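Local coordinates for protein glucuronoarabinoxylan endo-1,4-beta-xylanase (Clostridium papyrosolvens, PDB 4FMV) that probably hydrolyses internal beta-1,4 linkages in xylan, as a family 30 glycoside hydrolase whose (beta/alpha)8-barrel catalytic module this chain contains, at residues 44-56 with 65-77. Residues are numbered along the deposited sequence; the frame is centred on the assembly and turned at random.
Sequences SILRLRIEEGIGD and KWSPELANAKKAS
A bend at chi2 (-76°) carries the carboxylate of E69 alongside L48, the two side chains sliding past each other in opposite directions, to reach R49, while chi1 of W66 (-70°) sets CG beside its own backbone N and brings the indole edge to E51 O. E69 OE1 takes the amide hydrogen of R49 N at 2.9 Å, from above the carboxylate plane, and a water also donates to it. E69 OE2 receives S23 OG and, in a straight bond (179°), N72 ND2, which also bonds G27 O; a buried carboxylate is thus held through both oxygens. W66 pairs polar with apolar: NE1 donates to E51 O at 2.9 Å in the ring plane, and I54 CD1 lies over the five-membered ring, 3.9 Å from its centroid, a CH-pi contact. R49 grips E51 end-on with NH1 and NH2 in a salt-bridge network with E52, and G53 N also bonds E51 OE2. Exposed, extended K65 reaches G53 O with NZ at 2.7 Å. Small A76 lets L46 CD2 approach its CB to 3.6 Å; the A73 methyl meets L48 CD1. Within this barrel beta-alpha unit, antiparallel strand against helix, aliphatic packing gives way to directed bonds to R49 N, E51 O and G53 O, with E69 probably kept ionised by its several donors.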
loop_
_atom_site.group_PDB
_atom_site.type_symbol
_atom_site.label_atom_id
_atom_site.label_comp_id
_atom_site.label_asym_id
_atom_site.label_seq_id
_atom_site.Cartn_x
_atom_site.Cartn_y
_atom_site.Cartn_z
ATOM N N SER A 44 6.267 -3.775 -6.009
ATOM C CA SER A 44 7.198 -2.652 -5.933
ATOM C C SER A 44 7.390 -1.977 -4.550
ATOM O O SER A 44 8.080 -0.971 -4.450
ATOM C CB SER A 44 6.813 -1.639 -7.005
ATOM O OG SER A 44 5.437 -1.350 -6.851
ATOM N N ILE A 45 6.726 -2.480 -3.511
ATOM C CA ILE A 45 6.865 -1.913 -2.174
ATOM C C ILE A 45 6.834 -3.034 -1.130
ATOM O O ILE A 45 6.013 -3.948 -1.222
ATOM C CB ILE A 45 5.729 -0.897 -1.836
ATOM C CG1 ILE A 45 5.608 0.182 -2.913
ATOM C CG2 ILE A 45 5.960 -0.263 -0.451
ATOM C CD1 ILE A 45 4.426 1.161 -2.682
ATOM N N LEU A 46 7.727 -2.950 -0.147
ATOM C CA LEU A 46 7.734 -3.852 1.006
ATOM C C LEU A 46 7.654 -3.051 2.294
ATOM O O LEU A 46 8.372 -2.059 2.470
ATOM C CB LEU A 46 9.027 -4.699 1.034
ATOM C CG LEU A 46 9.160 -5.628 2.247
ATOM C CD1 LEU A 46 8.067 -6.731 2.279
ATOM C CD2 LEU A 46 10.526 -6.267 2.267
ATOM N N ARG A 47 6.787 -3.494 3.196
ATOM C CA ARG A 47 6.634 -2.892 4.515
ATOM C C ARG A 47 7.251 -3.798 5.581
ATOM O O ARG A 47 6.801 -4.934 5.772
ATOM C CB ARG A 47 5.133 -2.687 4.831
ATOM C CG ARG A 47 4.838 -2.041 6.186
ATOM C CD ARG A 47 3.329 -1.998 6.444
ATOM N NE ARG A 47 2.982 -1.262 7.676
ATOM C CZ ARG A 47 2.036 -1.639 8.531
ATOM N NH1 ARG A 47 1.358 -2.744 8.289
ATOM N NH2 ARG A 47 1.744 -0.888 9.610
ATOM N N LEU A 48 8.231 -3.259 6.310
ATOM C CA LEU A 48 8.874 -3.914 7.449
ATOM C C LEU A 48 8.187 -3.520 8.759
ATOM O O LEU A 48 7.591 -2.442 8.865
ATOM C CB LEU A 48 10.343 -3.498 7.558
ATOM C CG LEU A 48 11.198 -3.458 6.295
ATOM C CD1 LEU A 48 12.555 -2.853 6.630
ATOM C CD2 LEU A 48 11.339 -4.864 5.717
ATOM N N ARG A 49 8.176 -4.435 9.720
ATOM C CA ARG A 49 7.808 -4.063 11.079
ATOM C C ARG A 49 9.092 -3.856 11.880
ATOM O O ARG A 49 9.986 -4.707 11.853
ATOM C CB ARG A 49 6.963 -5.146 11.735
ATOM C CG ARG A 49 6.808 -4.951 13.250
ATOM C CD ARG A 49 5.965 -6.037 13.889
ATOM N NE ARG A 49 6.296 -6.164 15.307
ATOM C CZ ARG A 49 7.366 -6.826 15.753
ATOM N NH1 ARG A 49 8.199 -7.422 14.895
ATOM N NH2 ARG A 49 7.613 -6.897 17.060
ATOM N N ILE A 50 9.172 -2.735 12.597
ATOM C CA ILE A 50 10.333 -2.422 13.431
ATOM C C ILE A 50 10.243 -3.194 14.750
ATOM O O ILE A 50 9.343 -2.946 15.578
ATOM C CB ILE A 50 10.367 -0.909 13.751
ATOM C CG1 ILE A 50 10.400 -0.077 12.462
ATOM C CG2 ILE A 50 11.559 -0.540 14.641
ATOM C CD1 ILE A 50 10.365 1.450 12.699
ATOM N N GLU A 51 11.226 -4.052 15.012
ATOM C CA GLU A 51 11.076 -5.005 16.113
ATOM C C GLU A 51 11.566 -4.414 17.442
ATOM O O GLU A 51 12.764 -4.273 17.661
ATOM C CB GLU A 51 11.880 -6.274 15.765
ATOM C CG GLU A 51 12.012 -7.273 16.893
ATOM C CD GLU A 51 10.672 -7.860 17.306
ATOM O OE1 GLU A 51 10.134 -8.718 16.569
ATOM O OE2 GLU A 51 10.147 -7.448 18.352
ATOM N N GLU A 52 10.627 -4.150 18.356
ATOM C CA GLU A 52 10.927 -3.482 19.637
ATOM C C GLU A 52 11.510 -4.470 20.638
ATOM O O GLU A 52 11.983 -4.074 21.700
ATOM C CB GLU A 52 9.704 -2.752 20.230
ATOM C CG GLU A 52 8.593 -3.684 20.805
ATOM C CD GLU A 52 7.526 -4.052 19.782
ATOM O OE1 GLU A 52 7.818 -4.025 18.569
ATOM O OE2 GLU A 52 6.395 -4.390 20.182
ATOM N N GLY A 53 11.511 -5.750 20.263
ATOM C CA GLY A 53 12.108 -6.802 21.068
ATOM C C GLY A 53 13.591 -6.562 21.287
ATOM O O GLY A 53 14.206 -7.171 22.163
ATOM N N ILE A 54 14.168 -5.680 20.473
ATOM C CA ILE A 54 15.545 -5.228 20.650
ATOM C C ILE A 54 15.719 -4.543 22.013
ATOM O O ILE A 54 16.803 -4.559 22.592
ATOM C CB ILE A 54 15.984 -4.270 19.505
ATOM C CG1 ILE A 54 17.490 -4.009 19.565
ATOM C CG2 ILE A 54 15.208 -2.951 19.553
ATOM C CD1 ILE A 54 18.068 -3.495 18.262
ATOM N N GLY A 55 14.652 -3.948 22.545
ATOM C CA GLY A 55 14.786 -3.300 23.839
ATOM C C GLY A 55 15.718 -2.096 23.767
ATOM O O GLY A 55 15.622 -1.299 22.843
ATOM N N ASP A 56 16.634 -1.964 24.720
ATOM C CA ASP A 56 17.543 -0.818 24.702
ATOM C C ASP A 56 18.846 -1.092 23.950
ATOM O O ASP A 56 19.711 -0.210 23.865
ATOM C CB ASP A 56 17.876 -0.355 26.123
ATOM C CG ASP A 56 16.652 0.123 26.883
ATOM O OD1 ASP A 56 15.625 0.447 26.249
ATOM O OD2 ASP A 56 16.718 0.156 28.125
ATOM N N LYS A 65 18.565 -8.230 16.190
ATOM C CA LYS A 65 17.133 -8.532 16.191
ATOM C C LYS A 65 16.401 -7.847 15.048
ATOM O O LYS A 65 15.216 -8.136 14.768
ATOM C CB LYS A 65 16.498 -8.185 17.529
ATOM C CG LYS A 65 16.856 -9.205 18.603
ATOM C CD LYS A 65 15.902 -9.109 19.762
ATOM C CE LYS A 65 16.396 -9.890 20.965
ATOM N NZ LYS A 65 15.496 -9.587 22.116
ATOM N N TRP A 66 17.118 -6.935 14.401
ATOM C CA TRP A 66 16.646 -6.252 13.194
ATOM C C TRP A 66 17.127 -6.908 11.890
ATOM O O TRP A 66 16.769 -6.473 10.784
ATOM C CB TRP A 66 17.099 -4.799 13.252
ATOM C CG TRP A 66 16.375 -4.004 14.311
ATOM C CD1 TRP A 66 15.321 -4.417 15.063
ATOM C CD2 TRP A 66 16.646 -2.650 14.707
ATOM N NE1 TRP A 66 14.907 -3.398 15.910
ATOM C CE2 TRP A 66 15.714 -2.307 15.709
ATOM C CE3 TRP A 66 17.589 -1.697 14.313
ATOM C CZ2 TRP A 66 15.699 -1.053 16.322
ATOM C CZ3 TRP A 66 17.568 -0.450 14.922
ATOM C CH2 TRP A 66 16.627 -0.143 15.922
ATOM N N SER A 67 17.951 -7.948 12.014
ATOM C CA SER A 67 18.508 -8.624 10.850
ATOM C C SER A 67 17.497 -9.365 9.950
ATOM O O SER A 67 17.708 -9.441 8.743
ATOM C CB SER A 67 19.687 -9.541 11.222
ATOM O OG SER A 67 19.278 -10.540 12.125
ATOM N N PRO A 68 16.462 -9.994 10.539
ATOM C CA PRO A 68 15.485 -10.652 9.668
ATOM C C PRO A 68 14.819 -9.667 8.693
ATOM O O PRO A 68 14.653 -9.979 7.522
ATOM C CB PRO A 68 14.453 -11.215 10.656
ATOM C CG PRO A 68 15.254 -11.476 11.910
ATOM C CD PRO A 68 16.199 -10.279 11.964
ATOM N N GLU A 69 14.452 -8.485 9.167
ATOM C CA GLU A 69 13.789 -7.525 8.308
ATOM C C GLU A 69 14.785 -6.866 7.356
ATOM O O GLU A 69 14.430 -6.517 6.239
ATOM C CB GLU A 69 13.017 -6.489 9.133
ATOM C CG GLU A 69 11.743 -7.030 9.816
ATOM C CD GLU A 69 10.590 -7.208 8.851
ATOM O OE1 GLU A 69 9.420 -7.047 9.281
ATOM O OE2 GLU A 69 10.849 -7.525 7.667
ATOM N N LEU A 70 16.034 -6.699 7.789
ATOM C CA LEU A 70 17.088 -6.312 6.841
ATOM C C LEU A 70 17.175 -7.300 5.653
ATOM O O LEU A 70 17.284 -6.892 4.499
ATOM C CB LEU A 70 18.456 -6.172 7.530
ATOM C CG LEU A 70 19.646 -6.018 6.562
ATOM C CD1 LEU A 70 19.564 -4.697 5.811
ATOM C CD2 LEU A 70 20.996 -6.133 7.275
ATOM N N ALA A 71 17.134 -8.599 5.934
ATOM C CA ALA A 71 17.229 -9.585 4.870
ATOM C C ALA A 71 16.029 -9.471 3.919
ATOM O O ALA A 71 16.175 -9.575 2.695
ATOM C CB ALA A 71 17.360 -11.011 5.454
ATOM N N ASN A 72 14.844 -9.263 4.486
ATOM C CA ASN A 72 13.632 -9.071 3.700
ATOM C C ASN A 72 13.757 -7.844 2.806
ATOM O O ASN A 72 13.485 -7.894 1.612
ATOM C CB ASN A 72 12.421 -8.965 4.638
ATOM C CG ASN A 72 12.167 -10.272 5.398
ATOM O OD1 ASN A 72 12.494 -11.353 4.901
ATOM N ND2 ASN A 72 11.603 -10.176 6.604
ATOM N N ALA A 73 14.214 -6.750 3.403
ATOM C CA ALA A 73 14.462 -5.504 2.696
ATOM C C ALA A 73 15.428 -5.693 1.538
ATOM O O ALA A 73 15.195 -5.183 0.439
ATOM C CB ALA A 73 15.006 -4.448 3.677
ATOM N N LYS A 74 16.518 -6.431 1.766
ATOM C CA LYS A 74 17.490 -6.643 0.693
ATOM C C LYS A 74 16.895 -7.425 -0.477
ATOM O O LYS A 74 17.211 -7.141 -1.633
ATOM C CB LYS A 74 18.756 -7.332 1.207
ATOM C CG LYS A 74 19.653 -6.457 2.103
ATOM C CD LYS A 74 20.917 -7.233 2.492
ATOM C CE LYS A 74 21.918 -6.393 3.272
ATOM N NZ LYS A 74 23.245 -7.130 3.461
ATOM N N LYS A 75 16.041 -8.409 -0.193
ATOM C CA LYS A 75 15.422 -9.177 -1.277
ATOM C C LYS A 75 14.449 -8.325 -2.104
ATOM O O LYS A 75 14.439 -8.393 -3.341
ATOM C CB LYS A 75 14.744 -10.448 -0.746
ATOM C CG LYS A 75 15.745 -11.503 -0.267
ATOM C CD LYS A 75 15.045 -12.687 0.337
ATOM C CE LYS A 75 16.048 -13.713 0.915
ATOM N NZ LYS A 75 16.821 -13.165 2.046
ATOM N N ALA A 76 13.642 -7.523 -1.421
ATOM C CA ALA A 76 12.713 -6.629 -2.098
ATOM C C ALA A 76 13.475 -5.611 -2.942
ATOM O O ALA A 76 13.136 -5.389 -4.104
ATOM C CB ALA A 76 11.769 -5.928 -1.082
ATOM N N SER A 77 14.528 -5.024 -2.373
ATOM C CA SER A 77 15.296 -3.992 -3.060
ATOM C C SER A 77 15.966 -4.510 -4.318
ATOM O O SER A 77 16.094 -3.778 -5.297
ATOM C CB SER A 77 16.383 -3.414 -2.144
ATOM O OG SER A 77 15.806 -2.758 -1.029
HETATM O O HOH W 1 8.866 -8.171 11.726
#